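Local coordinates for acyl-[acyl-carrier-protein]--UDP-N-acetylglucosamine O-acyltransferase (Helicobacter pylori, PDB 1J2Z), which catalyses transfer of a (3R)-hydroxyacyl chain from acyl carrier protein to UDP-N-acetylglucosamine, the first step of lipid A biosynthesis, at residues A[174-179]-A[249-254]; A[211-216]-A[239-244]; A[147-152]-A[159-164]. All coordinates share one frame; numbering follows the deposited sequence.

Interaction 1: residues A[174-179]-A[249-254]. With SOG (octyl 1-thio-beta-D-glucopyranoside), chain B.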
ATOM      1  N   GLY A 174      -8.707 -13.068   9.584  1.00 28.06           N
ATOM      2  CA  GLY A 174      -9.261 -12.706  10.875  1.00 24.14           C
ATOM      3  C   GLY A 174      -9.303 -13.863  11.860  1.00 25.83           C
ATOM      4  O   GLY A 174      -9.848 -13.731  12.955  1.00 21.86           O
ATOM      5  N   LYS A 175      -8.727 -14.998  11.479  1.00 26.65           N
ATOM      6  CA  LYS A 175      -8.707 -16.163  12.352  1.00 23.85           C
ATOM      7  C   LYS A 175      -7.346 -16.848  12.365  1.00 24.29           C
ATOM      8  O   LYS A 175      -6.515 -16.617  11.487  1.00 22.60           O
ATOM      9  CB  LYS A 175      -9.787 -17.162  11.930  1.00 30.05           C
ATOM     10  CG  LYS A 175     -11.210 -16.692  12.203  1.00 29.97           C
ATOM     11  CD  LYS A 175     -12.198 -17.822  11.966  1.00 49.03           C
ATOM     12  CE  LYS A 175     -13.617 -17.414  12.328  1.00 58.21           C
ATOM     13  NZ  LYS A 175     -14.573 -18.540  12.125  1.00 65.94           N
ATOM     14  N   ASP A 176      -7.126 -17.693  13.368  1.00 22.73           N
ATOM     15  CA  ASP A 176      -5.869 -18.418  13.518  1.00 22.86           C
ATOM     16  C   ASP A 176      -5.692 -19.497  12.461  1.00 26.14           C
ATOM     17  O   ASP A 176      -6.668 -20.068  11.964  1.00 29.19           O
ATOM     18  CB  ASP A 176      -5.794 -19.071  14.899  1.00 21.06           C
ATOM     19  CG  ASP A 176      -5.744 -18.060  16.023  1.00 27.56           C
ATOM     20  OD1 ASP A 176      -5.694 -16.840  15.745  1.00 29.44           O
ATOM     21  OD2 ASP A 176      -5.749 -18.493  17.194  1.00 25.18           O
ATOM     22  N   VAL A 177      -4.440 -19.787  12.132  1.00 23.29           N
ATOM     23  CA  VAL A 177      -4.130 -20.804  11.141  1.00 21.58           C
ATOM     24  C   VAL A 177      -3.187 -21.845  11.735  1.00 26.50           C
ATOM     25  O   VAL A 177      -2.068 -21.526  12.130  1.00 26.66           O
ATOM     26  CB  VAL A 177      -3.464 -20.186   9.899  1.00 20.97           C
ATOM     27  CG1 VAL A 177      -3.223 -21.263   8.855  1.00 19.15           C
ATOM     28  CG2 VAL A 177      -4.342 -19.071   9.338  1.00 21.68           C
ATOM     29  N   PRO A 178      -3.631 -23.112  11.796  1.00 28.82           N
ATOM     30  CA  PRO A 178      -2.829 -24.208  12.345  1.00 28.35           C
ATOM     31  C   PRO A 178      -1.590 -24.477  11.499  1.00 25.83           C
ATOM     32  O   PRO A 178      -1.529 -24.094  10.329  1.00 24.75           O
ATOM     33  CB  PRO A 178      -3.808 -25.375  12.345  1.00 33.46           C
ATOM     34  CG  PRO A 178      -4.617 -25.110  11.109  1.00 30.76           C
ATOM     35  CD  PRO A 178      -4.894 -23.623  11.233  1.00 30.31           C
ATOM     36  N   PRO A 179      -0.588 -25.151  12.076  1.00 22.75           N
ATOM     37  CA  PRO A 179       0.647 -25.450  11.347  1.00 24.97           C
ATOM     38  C   PRO A 179       0.543 -26.121   9.977  1.00 25.97           C
ATOM     39  O   PRO A 179      -0.324 -26.959   9.730  1.00 27.53           O
ATOM     40  CB  PRO A 179       1.461 -26.278  12.350  1.00 24.02           C
ATOM     41  CG  PRO A 179       0.447 -26.806  13.302  1.00 34.59           C
ATOM     42  CD  PRO A 179      -0.531 -25.679  13.450  1.00 26.16           C
ATOM     43  N   LEU A 249      -6.475 -25.556  20.629  1.00 26.65           N
ATOM     44  CA  LEU A 249      -7.153 -25.344  21.904  1.00 24.94           C
ATOM     45  C   LEU A 249      -6.810 -24.003  22.549  1.00 28.09           C
ATOM     46  O   LEU A 249      -7.562 -23.508  23.384  1.00 27.71           O
ATOM     47  CB  LEU A 249      -6.825 -26.480  22.882  1.00 30.85           C
ATOM     48  CG  LEU A 249      -7.242 -27.901  22.486  1.00 31.89           C
ATOM     49  CD1 LEU A 249      -6.882 -28.865  23.609  1.00 38.08           C
ATOM     50  CD2 LEU A 249      -8.734 -27.953  22.204  1.00 29.19           C
ATOM     51  N   GLU A 250      -5.685 -23.411  22.159  1.00 31.20           N
ATOM     52  CA  GLU A 250      -5.275 -22.126  22.721  1.00 33.11           C
ATOM     53  C   GLU A 250      -5.814 -20.924  21.950  1.00 34.19           C
ATOM     54  O   GLU A 250      -5.669 -19.783  22.388  1.00 33.77           O
ATOM     55  CB  GLU A 250      -3.749 -22.035  22.779  1.00 35.28           C
ATOM     56  CG  GLU A 250      -3.118 -22.891  23.862  1.00 41.98           C
ATOM     57  CD  GLU A 250      -1.603 -22.870  23.803  1.00 48.84           C
ATOM     58  OE1 GLU A 250      -1.025 -21.764  23.743  1.00 47.06           O
ATOM     59  OE2 GLU A 250      -0.990 -23.958  23.819  1.00 59.15           O
ATOM     60  N   SER A 251      -6.442 -21.183  20.808  1.00 30.98           N
ATOM     61  CA  SER A 251      -6.980 -20.115  19.970  1.00 31.34           C
ATOM     62  C   SER A 251      -7.951 -19.160  20.669  1.00 30.39           C
ATOM     63  O   SER A 251      -8.849 -19.590  21.390  1.00 28.43           O
ATOM     64  CB  SER A 251      -7.669 -20.718  18.748  1.00 27.06           C
ATOM     65  OG  SER A 251      -8.176 -19.697  17.914  1.00 25.73           O
ATOM     66  N   SER A 252      -7.765 -17.863  20.431  1.00 32.15           N
ATOM     67  CA  SER A 252      -8.617 -16.826  21.008  1.00 33.30           C
ATOM     68  C   SER A 252      -9.651 -16.355  19.997  1.00 32.82           C
ATOM     69  O   SER A 252     -10.835 -16.227  20.309  1.00 31.73           O
ATOM     70  CB  SER A 252      -7.777 -15.623  21.452  1.00 37.39           C
ATOM     71  OG  SER A 252      -7.101 -15.880  22.669  1.00 43.83           O
ATOM     72  N   ARG A 253      -9.197 -16.092  18.778  1.00 31.07           N
ATOM     73  CA  ARG A 253     -10.090 -15.624  17.729  1.00 31.83           C
ATOM     74  C   ARG A 253     -10.777 -16.770  17.013  1.00 27.96           C
ATOM     75  O   ARG A 253     -11.667 -16.551  16.197  1.00 34.35           O
ATOM     76  CB  ARG A 253      -9.311 -14.781  16.719  1.00 34.65           C
ATOM     77  CG  ARG A 253      -8.588 -13.614  17.354  1.00 37.29           C
ATOM     78  CD  ARG A 253      -8.611 -12.412  16.453  1.00 39.64           C
ATOM     79  NE  ARG A 253      -9.980 -12.004  16.164  1.00 44.27           N
ATOM     80  CZ  ARG A 253     -10.301 -10.965  15.402  1.00 44.99           C
ATOM     81  NH1 ARG A 253      -9.346 -10.225  14.854  1.00 41.08           N
ATOM     82  NH2 ARG A 253     -11.576 -10.668  15.189  1.00 46.65           N
ATOM     83  N   GLY A 254     -10.367 -17.993  17.329  1.00 26.41           N
ATOM     84  CA  GLY A 254     -10.951 -19.151  16.683  1.00 24.96           C
ATOM     85  C   GLY A 254     -10.082 -19.548  15.508  1.00 27.04           C
ATOM     86  O   GLY A 254      -9.277 -18.751  15.030  1.00 26.83           O
TER
HETATM   87  C1  SOG B 409      -4.446  -1.550  14.963  0.70 61.56           C
HETATM   88  C2  SOG B 409      -3.418  -1.068  16.017  0.70 58.64           C
HETATM   89  C3  SOG B 409      -2.517   0.009  15.398  0.70 53.21           C
HETATM   90  C4  SOG B 409      -1.800  -0.608  14.192  0.70 53.09           C
HETATM   91  C5  SOG B 409      -2.857  -1.083  13.163  0.70 55.19           C
HETATM   92  C6  SOG B 409      -2.187  -1.726  11.957  0.70 57.81           C
HETATM   93  C1' SOG B 409      -6.631  -2.542  15.023  0.70 66.77           C
HETATM   94  C2' SOG B 409      -6.917  -3.884  14.378  0.70 61.34           C
HETATM   95  C3' SOG B 409      -8.383  -4.254  14.510  0.70 59.84           C
HETATM   96  C4' SOG B 409      -8.677  -5.602  13.868  0.70 52.20           C
HETATM   97  C5' SOG B 409     -10.149  -5.967  14.006  0.70 48.62           C
HETATM   98  C6' SOG B 409     -10.465  -7.240  13.248  0.70 40.30           C
HETATM   99  C7' SOG B 409     -11.923  -7.614  13.374  0.70 43.17           C
HETATM  100  C8' SOG B 409     -12.208  -8.883  12.607  0.70 37.89           C
HETATM  101  S1  SOG B 409      -5.286  -2.574  15.517  0.70 70.96           S
HETATM  102  O2  SOG B 409      -4.094  -0.541  17.152  0.70 56.14           O
HETATM  103  O3  SOG B 409      -1.568   0.448  16.348  0.70 55.49           O
HETATM  104  O4  SOG B 409      -0.945   0.353  13.597  0.70 41.60           O
HETATM  105  O5  SOG B 409      -3.736  -2.056  13.797  0.70 60.73           O
HETATM  106  O6  SOG B 409      -1.811  -0.730  11.025  0.70 61.21           O
HETATM  107  O   HOH W   1      -6.273 -16.143  18.436  1.00 38.99           O
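Asp176 holds 249-254 with both its backbone and its side chain. Asp176 N donates to Gly254 O at 2.9 Å, a nearly straight bond (159° at the hydrogen) that lies in the carbonyl plane. The carboxylate takes the hydroxyl of Ser251, with Ser251 OG to Asp176 OD2 at 2.8 Å. That hydroxyl arrives from above the carboxylate plane, 58° out of it. With chi1 at -179°, Ser251 OG swings away from its own N to the side of Asp176, and it also accepts a weak bond from Gly254 N. A water links Asp176 OD2 to Arg253 N. OD2 further forms a salt bridge with Arg160, so this one oxygen is gripped by several partners. Here 174-179 runs beside strand 160-161 in the last turn of the left-handed beta-helix, between strands 172-173 and 181-184. Segment 249-254 is the end of helix 239-250 and the turn after it. Arg253 bends at chi2 and chi3, which lays one guanidinium face against Gly174 O, 3.6 Å from Arg253 NE. Its NH1 bonds to Gln157 O. Arg253 NH2 approaches the alkyl end of the octyl thioglucoside, with C8' at 3.2 Å. Gln157 and Arg253 both line this detergent pocket, and Gln157 probably binds substrate.

Interaction 2: residues A[211-216]-A[239-244]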
ATOM      1  N   TYR A 211      -1.746 -34.963   7.124  1.00 34.22           N
ATOM      2  CA  TYR A 211      -2.920 -34.877   6.257  1.00 37.07           C
ATOM      3  C   TYR A 211      -4.082 -35.582   6.944  1.00 38.38           C
ATOM      4  O   TYR A 211      -5.177 -35.030   7.075  1.00 36.85           O
ATOM      5  CB  TYR A 211      -2.676 -35.567   4.911  1.00 38.78           C
ATOM      6  CG  TYR A 211      -1.994 -34.732   3.851  1.00 41.26           C
ATOM      7  CD1 TYR A 211      -0.645 -34.920   3.550  1.00 45.43           C
ATOM      8  CD2 TYR A 211      -2.713 -33.805   3.096  1.00 43.09           C
ATOM      9  CE1 TYR A 211      -0.030 -34.215   2.516  1.00 45.66           C
ATOM     10  CE2 TYR A 211      -2.106 -33.091   2.060  1.00 44.15           C
ATOM     11  CZ  TYR A 211      -0.765 -33.305   1.774  1.00 45.87           C
ATOM     12  OH  TYR A 211      -0.164 -32.631   0.737  1.00 45.86           O
ATOM     13  N   ALA A 212      -3.829 -36.815   7.369  1.00 38.00           N
ATOM     14  CA  ALA A 212      -4.834 -37.622   8.044  1.00 36.37           C
ATOM     15  C   ALA A 212      -5.358 -36.895   9.271  1.00 33.34           C
ATOM     16  O   ALA A 212      -6.567 -36.802   9.480  1.00 35.82           O
ATOM     17  CB  ALA A 212      -4.233 -38.969   8.449  1.00 34.42           C
ATOM     18  N   LEU A 213      -4.437 -36.375  10.077  1.00 34.25           N
ATOM     19  CA  LEU A 213      -4.789 -35.655  11.296  1.00 32.12           C
ATOM     20  C   LEU A 213      -5.786 -34.534  11.010  1.00 28.94           C
ATOM     21  O   LEU A 213      -6.838 -34.444  11.641  1.00 28.38           O
ATOM     22  CB  LEU A 213      -3.532 -35.049  11.930  1.00 28.16           C
ATOM     23  CG  LEU A 213      -3.507 -34.818  13.447  1.00 33.20           C
ATOM     24  CD1 LEU A 213      -2.483 -33.738  13.756  1.00 27.57           C
ATOM     25  CD2 LEU A 213      -4.868 -34.408  13.973  1.00 35.64           C
ATOM     26  N   TYR A 214      -5.448 -33.673  10.057  1.00 30.61           N
ATOM     27  CA  TYR A 214      -6.319 -32.558   9.718  1.00 31.46           C
ATOM     28  C   TYR A 214      -7.654 -33.008   9.143  1.00 35.19           C
ATOM     29  O   TYR A 214      -8.686 -32.380   9.390  1.00 33.85           O
ATOM     30  CB  TYR A 214      -5.611 -31.612   8.746  1.00 30.22           C
ATOM     31  CG  TYR A 214      -4.707 -30.603   9.429  1.00 26.62           C
ATOM     32  CD1 TYR A 214      -3.378 -30.445   9.037  1.00 23.60           C
ATOM     33  CD2 TYR A 214      -5.193 -29.784  10.451  1.00 29.36           C
ATOM     34  CE1 TYR A 214      -2.558 -29.496   9.642  1.00 25.93           C
ATOM     35  CE2 TYR A 214      -4.381 -28.831  11.062  1.00 27.19           C
ATOM     36  CZ  TYR A 214      -3.068 -28.692  10.654  1.00 24.64           C
ATOM     37  OH  TYR A 214      -2.268 -27.744  11.251  1.00 32.50           O
ATOM     38  N   LYS A 215      -7.642 -34.095   8.380  1.00 35.65           N
ATOM     39  CA  LYS A 215      -8.878 -34.600   7.800  1.00 37.60           C
ATOM     40  C   LYS A 215      -9.844 -35.001   8.912  1.00 35.61           C
ATOM     41  O   LYS A 215     -11.044 -34.743   8.830  1.00 36.38           O
ATOM     42  CB  LYS A 215      -8.575 -35.782   6.875  1.00 42.80           C
ATOM     43  CG  LYS A 215      -7.820 -35.349   5.621  1.00 55.73           C
ATOM     44  CD  LYS A 215      -7.309 -36.508   4.776  1.00 60.79           C
ATOM     45  CE  LYS A 215      -6.509 -35.978   3.580  1.00 63.16           C
ATOM     46  NZ  LYS A 215      -5.867 -37.047   2.768  1.00 53.16           N
ATOM     47  N   ARG A 216      -9.312 -35.607   9.966  1.00 34.29           N
ATOM     48  CA  ARG A 216     -10.141 -36.020  11.092  1.00 37.43           C
ATOM     49  C   ARG A 216     -10.518 -34.822  11.955  1.00 38.89           C
ATOM     50  O   ARG A 216     -11.646 -34.729  12.444  1.00 36.55           O
ATOM     51  CB  ARG A 216      -9.407 -37.068  11.932  1.00 35.97           C
ATOM     52  CG  ARG A 216      -9.289 -38.412  11.230  1.00 35.30           C
ATOM     53  CD  ARG A 216      -8.587 -39.454  12.083  1.00 43.80           C
ATOM     54  NE  ARG A 216      -7.149 -39.224  12.177  1.00 44.83           N
ATOM     55  CZ  ARG A 216      -6.522 -38.922  13.306  1.00 44.52           C
ATOM     56  NH1 ARG A 216      -7.217 -38.815  14.429  1.00 46.36           N
ATOM     57  NH2 ARG A 216      -5.207 -38.735  13.315  1.00 37.60           N
ATOM     58  N   PRO A 239       4.610 -35.609  18.597  1.00 43.38           N
ATOM     59  CA  PRO A 239       4.943 -34.186  18.510  1.00 42.01           C
ATOM     60  C   PRO A 239       4.008 -33.371  17.630  1.00 37.76           C
ATOM     61  O   PRO A 239       3.604 -32.276  18.003  1.00 40.02           O
ATOM     62  CB  PRO A 239       6.374 -34.204  17.981  1.00 39.59           C
ATOM     63  CG  PRO A 239       6.375 -35.416  17.101  1.00 46.21           C
ATOM     64  CD  PRO A 239       5.658 -36.427  17.960  1.00 44.29           C
ATOM     65  N   PHE A 240       3.664 -33.907  16.465  1.00 38.80           N
ATOM     66  CA  PHE A 240       2.789 -33.199  15.540  1.00 35.61           C
ATOM     67  C   PHE A 240       1.394 -32.971  16.106  1.00 33.56           C
ATOM     68  O   PHE A 240       0.830 -31.887  15.956  1.00 32.84           O
ATOM     69  CB  PHE A 240       2.723 -33.955  14.215  1.00 35.34           C
ATOM     70  CG  PHE A 240       4.076 -34.249  13.637  1.00 42.69           C
ATOM     71  CD1 PHE A 240       4.660 -35.504  13.800  1.00 42.95           C
ATOM     72  CD2 PHE A 240       4.793 -33.256  12.978  1.00 40.56           C
ATOM     73  CE1 PHE A 240       5.939 -35.765  13.318  1.00 42.25           C
ATOM     74  CE2 PHE A 240       6.076 -33.508  12.490  1.00 47.18           C
ATOM     75  CZ  PHE A 240       6.649 -34.765  12.662  1.00 46.86           C
ATOM     76  N   VAL A 241       0.839 -33.986  16.756  1.00 33.34           N
ATOM     77  CA  VAL A 241      -0.482 -33.854  17.355  1.00 29.22           C
ATOM     78  C   VAL A 241      -0.417 -32.783  18.439  1.00 35.71           C
ATOM     79  O   VAL A 241      -1.302 -31.927  18.540  1.00 30.59           O
ATOM     80  CB  VAL A 241      -0.944 -35.188  17.980  1.00 32.88           C
ATOM     81  CG1 VAL A 241      -2.204 -34.978  18.816  1.00 32.15           C
ATOM     82  CG2 VAL A 241      -1.206 -36.202  16.881  1.00 34.35           C
ATOM     83  N   LYS A 242       0.642 -32.832  19.245  1.00 29.92           N
ATOM     84  CA  LYS A 242       0.821 -31.866  20.325  1.00 38.95           C
ATOM     85  C   LYS A 242       0.922 -30.445  19.782  1.00 32.54           C
ATOM     86  O   LYS A 242       0.260 -29.528  20.270  1.00 33.51           O
ATOM     87  CB  LYS A 242       2.092 -32.185  21.125  1.00 46.01           C
ATOM     88  CG  LYS A 242       2.078 -33.533  21.829  1.00 61.70           C
ATOM     89  CD  LYS A 242       3.334 -33.724  22.675  1.00 72.16           C
ATOM     90  CE  LYS A 242       3.305 -35.051  23.422  1.00 79.86           C
ATOM     91  NZ  LYS A 242       4.514 -35.253  24.271  1.00 81.67           N
ATOM     92  N   GLU A 243       1.761 -30.275  18.771  1.00 32.12           N
ATOM     93  CA  GLU A 243       1.981 -28.974  18.155  1.00 34.99           C
ATOM     94  C   GLU A 243       0.709 -28.399  17.543  1.00 34.71           C
ATOM     95  O   GLU A 243       0.379 -27.233  17.745  1.00 30.29           O
ATOM     96  CB  GLU A 243       3.049 -29.104  17.073  1.00 36.49           C
ATOM     97  CG  GLU A 243       3.479 -27.797  16.457  1.00 44.53           C
ATOM     98  CD  GLU A 243       4.591 -27.986  15.446  1.00 53.13           C
ATOM     99  OE1 GLU A 243       5.121 -26.967  14.952  1.00 55.68           O
ATOM    100  OE2 GLU A 243       4.929 -29.154  15.144  1.00 47.47           O
ATOM    101  N   ILE A 244      -0.005 -29.234  16.797  1.00 35.12           N
ATOM    102  CA  ILE A 244      -1.228 -28.816  16.123  1.00 31.19           C
ATOM    103  C   ILE A 244      -2.436 -28.647  17.041  1.00 28.65           C
ATOM    104  O   ILE A 244      -3.097 -27.609  17.022  1.00 26.59           O
ATOM    105  CB  ILE A 244      -1.575 -29.811  14.998  1.00 25.93           C
ATOM    106  CG1 ILE A 244      -0.477 -29.768  13.935  1.00 24.95           C
ATOM    107  CG2 ILE A 244      -2.932 -29.484  14.395  1.00 29.93           C
ATOM    108  CD1 ILE A 244      -0.625 -30.784  12.833  1.00 19.90           C
TER
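Ile244 faces helix 204-217 and meets both Leu213 and Tyr214. From CB its two branches part. Ile244 CG2 is anti to the backbone N and turns to the phenol of Tyr214, 3.7 Å from both CE2 and OH of that residue. Ile244 CG1 takes the other direction, anti to the carbonyl carbon (chi1 -64°), and passes Tyr214 OH at 3.8 Å. The chain then runs on extended to Ile244 CD1, which ends tip to tip with Leu213 CD1 at 3.6 Å. Ile244 CD1 also lies 3.9 Å from Tyr214 CE1, so the isoleucine spans the outer end of the ring at an oblique angle. Leu213 CD1 has a second neighbour in Val241 CG2, at 4.2 Å. The contact between the segments is apolar and buried. The tyrosine hydroxyl is nevertheless satisfied, since it bonds to Pro179 O in the loop between strands 172-173 and 181-184. The two helix segments run at 42° to each other, with axes 11.2 Å apart. Helix 224-234 closes another side of this core: its Glu231 touches Leu213 and Val241, and Leu232 also packs on Val241. Pro178 and Pro179 lie against Tyr214 and Ile244, respectively, so the helical C-terminal domain rests here on that same loop.

Interaction 3: residues A[147-152]-A[159-164]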
ATOM      1  N   VAL A 147       6.970 -18.953   7.811  1.00 25.16           N
ATOM      2  CA  VAL A 147       5.680 -18.496   7.322  1.00 22.44           C
ATOM      3  C   VAL A 147       5.887 -17.516   6.174  1.00 23.30           C
ATOM      4  O   VAL A 147       6.743 -16.626   6.244  1.00 18.17           O
ATOM      5  CB  VAL A 147       4.865 -17.800   8.436  1.00 24.15           C
ATOM      6  CG1 VAL A 147       3.614 -17.137   7.846  1.00 17.02           C
ATOM      7  CG2 VAL A 147       4.463 -18.817   9.492  1.00 20.51           C
ATOM      8  N   ASN A 148       5.119 -17.704   5.106  1.00 21.58           N
ATOM      9  CA  ASN A 148       5.183 -16.813   3.956  1.00 26.44           C
ATOM     10  C   ASN A 148       3.839 -16.119   3.823  1.00 25.82           C
ATOM     11  O   ASN A 148       2.798 -16.770   3.843  1.00 23.19           O
ATOM     12  CB  ASN A 148       5.483 -17.584   2.666  1.00 34.41           C
ATOM     13  CG  ASN A 148       6.934 -18.008   2.562  1.00 39.04           C
ATOM     14  OD1 ASN A 148       7.410 -18.364   1.488  1.00 46.88           O
ATOM     15  ND2 ASN A 148       7.641 -17.979   3.681  1.00 49.35           N
ATOM     16  N   ILE A 149       3.860 -14.796   3.712  1.00 21.22           N
ATOM     17  CA  ILE A 149       2.629 -14.042   3.562  1.00 18.73           C
ATOM     18  C   ILE A 149       2.736 -13.217   2.283  1.00 22.16           C
ATOM     19  O   ILE A 149       3.629 -12.378   2.149  1.00 20.41           O
ATOM     20  CB  ILE A 149       2.384 -13.102   4.760  1.00 23.71           C
ATOM     21  CG1 ILE A 149       2.443 -13.898   6.070  1.00 25.39           C
ATOM     22  CG2 ILE A 149       1.023 -12.424   4.611  1.00 18.31           C
ATOM     23  CD1 ILE A 149       2.203 -13.065   7.317  1.00 29.82           C
ATOM     24  N   GLY A 150       1.823 -13.473   1.349  1.00 23.12           N
ATOM     25  CA  GLY A 150       1.816 -12.770   0.077  1.00 22.67           C
ATOM     26  C   GLY A 150       1.524 -11.284   0.161  1.00 22.29           C
ATOM     27  O   GLY A 150       0.884 -10.810   1.099  1.00 18.93           O
ATOM     28  N   GLY A 151       1.977 -10.553  -0.853  1.00 21.27           N
ATOM     29  CA  GLY A 151       1.798  -9.116  -0.888  1.00 21.68           C
ATOM     30  C   GLY A 151       0.395  -8.567  -0.707  1.00 23.53           C
ATOM     31  O   GLY A 151      -0.596  -9.180  -1.108  1.00 20.20           O
ATOM     32  N   LEU A 152       0.331  -7.396  -0.082  1.00 20.17           N
ATOM     33  CA  LEU A 152      -0.920  -6.684   0.150  1.00 24.58           C
ATOM     34  C   LEU A 152      -1.932  -7.429   1.020  1.00 24.35           C
ATOM     35  O   LEU A 152      -3.136  -7.193   0.916  1.00 22.32           O
ATOM     36  CB  LEU A 152      -1.561  -6.318  -1.197  1.00 26.57           C
ATOM     37  CG  LEU A 152      -0.623  -5.633  -2.203  1.00 31.11           C
ATOM     38  CD1 LEU A 152      -1.382  -5.303  -3.475  1.00 38.82           C
ATOM     39  CD2 LEU A 152      -0.043  -4.366  -1.593  1.00 27.27           C
ATOM     40  N   VAL A 159      -4.527 -12.261  15.674  1.00 24.06           N
ATOM     41  CA  VAL A 159      -4.489 -13.465  14.856  1.00 21.70           C
ATOM     42  C   VAL A 159      -3.169 -14.191  15.086  1.00 24.05           C
ATOM     43  O   VAL A 159      -2.132 -13.560  15.306  1.00 20.10           O
ATOM     44  CB  VAL A 159      -4.628 -13.141  13.354  1.00 23.94           C
ATOM     45  CG1 VAL A 159      -4.200 -14.345  12.511  1.00 21.36           C
ATOM     46  CG2 VAL A 159      -6.073 -12.781  13.040  1.00 19.71           C
ATOM     47  N   ARG A 160      -3.207 -15.518  15.051  1.00 20.21           N
ATOM     48  CA  ARG A 160      -1.995 -16.304  15.237  1.00 20.42           C
ATOM     49  C   ARG A 160      -1.803 -17.240  14.054  1.00 21.57           C
ATOM     50  O   ARG A 160      -2.718 -17.966  13.678  1.00 26.31           O
ATOM     51  CB  ARG A 160      -2.072 -17.126  16.526  1.00 21.19           C
ATOM     52  CG  ARG A 160      -2.225 -16.309  17.808  1.00 23.78           C
ATOM     53  CD  ARG A 160      -2.302 -17.244  19.009  1.00 24.22           C
ATOM     54  NE  ARG A 160      -3.270 -18.307  18.763  1.00 27.31           N
ATOM     55  CZ  ARG A 160      -3.131 -19.561  19.180  1.00 28.45           C
ATOM     56  NH1 ARG A 160      -2.057 -19.917  19.873  1.00 26.53           N
ATOM     57  NH2 ARG A 160      -4.058 -20.461  18.887  1.00 26.96           N
ATOM     58  N   ILE A 161      -0.617 -17.207  13.459  1.00 22.19           N
ATOM     59  CA  ILE A 161      -0.308 -18.076  12.330  1.00 19.61           C
ATOM     60  C   ILE A 161       0.806 -19.002  12.794  1.00 23.74           C
ATOM     61  O   ILE A 161       1.891 -18.546  13.167  1.00 20.00           O
ATOM     62  CB  ILE A 161       0.165 -17.261  11.111  1.00 22.69           C
ATOM     63  CG1 ILE A 161      -0.929 -16.274  10.705  1.00 19.82           C
ATOM     64  CG2 ILE A 161       0.494 -18.195   9.948  1.00 22.33           C
ATOM     65  CD1 ILE A 161      -0.459 -15.225   9.713  1.00 29.63           C
ATOM     66  N   ALA A 162       0.534 -20.303  12.781  1.00 23.39           N
ATOM     67  CA  ALA A 162       1.510 -21.284  13.234  1.00 24.38           C
ATOM     68  C   ALA A 162       2.622 -21.525  12.226  1.00 23.89           C
ATOM     69  O   ALA A 162       2.612 -20.980  11.120  1.00 21.46           O
ATOM     70  CB  ALA A 162       0.805 -22.602  13.571  1.00 21.85           C
ATOM     71  N   LYS A 163       3.578 -22.351  12.630  1.00 23.92           N
ATOM     72  CA  LYS A 163       4.733 -22.703  11.815  1.00 27.36           C
ATOM     73  C   LYS A 163       4.399 -23.285  10.445  1.00 22.17           C
ATOM     74  O   LYS A 163       3.404 -23.984  10.278  1.00 27.84           O
ATOM     75  CB  LYS A 163       5.600 -23.705  12.584  1.00 29.38           C
ATOM     76  CG  LYS A 163       6.776 -24.274  11.801  1.00 29.69           C
ATOM     77  CD  LYS A 163       7.454 -25.386  12.606  1.00 36.67           C
ATOM     78  CE  LYS A 163       8.716 -25.889  11.925  1.00 40.66           C
ATOM     79  NZ  LYS A 163       9.345 -26.998  12.704  1.00 39.67           N
ATOM     80  N   GLY A 164       5.248 -22.975   9.471  1.00 21.27           N
ATOM     81  CA  GLY A 164       5.098 -23.490   8.123  1.00 22.67           C
ATOM     82  C   GLY A 164       3.873 -23.135   7.307  1.00 25.96           C
ATOM     83  O   GLY A 164       3.542 -23.854   6.365  1.00 26.08           O
TER
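Val147 and Ile161 pack at a slant, with the two methyls of the valine set against one branch of the isoleucine. Ile161 CG2 lies 3.9 Å from Val147 CG1 and 4.0 Å from Val147 CG2. Val147 CG2 also approaches the backbone, 3.3 Å from Ala162 O. The other branch of Ile161 serves Ile149 instead. Its CG1 is anti to the carbonyl carbon (chi1 -59°), and the extended chain carries Ile161 CD1 to Ile149 CD1, 4.2 Å away. These two isoleucines also meet obliquely, through their terminal methyls. One side chain thus serves two residues of 147-152: CG2 for Val147 and CD1 for Ile149. Strands 148-149 and 160-161 belong to different sheets of the left-handed beta-helix, the fold of the hexapeptide-repeat transferases. The contact is therefore made across the interior of the prism and not between neighbouring strands of one sheet. Ile167, on the strand next to 148-149, touches both isoleucines and extends this apolar core. Outside the core, the Asn148 side chain folds back on its own segment. Asn148 ND2 donates to Val147 O at 3.0 Å, 163° at the hydrogen, and sits above the carbonyl plane. Further along, Leu152 reaches the trimer interface, where it packs on Ala154 of a second subunit and its O accepts from Lys170 of a third.

The three contacts follow the chain from the beta-helix into the C-terminal helical domain. Interaction 3 comes first, inside the coils. Interaction 1 lies about 12 Å away, centre to centre, at the end of the prism. Interaction 2 falls within the stretch of chain that interaction 1 spans, and its centre is about 15 Å from interaction 1 and 19 Å from interaction 3. Interactions 1 and 2 share helix 239-250 and lie in the C-terminal part of the protein. Interactions 1 and 3 also join through the backbone, with Val177 N 2.9 Å from Arg160 O. Between interactions 2 and 3 there is a lighter touch, Glu243 on Lys163. The helical domain is thus fitted directly onto the last coils.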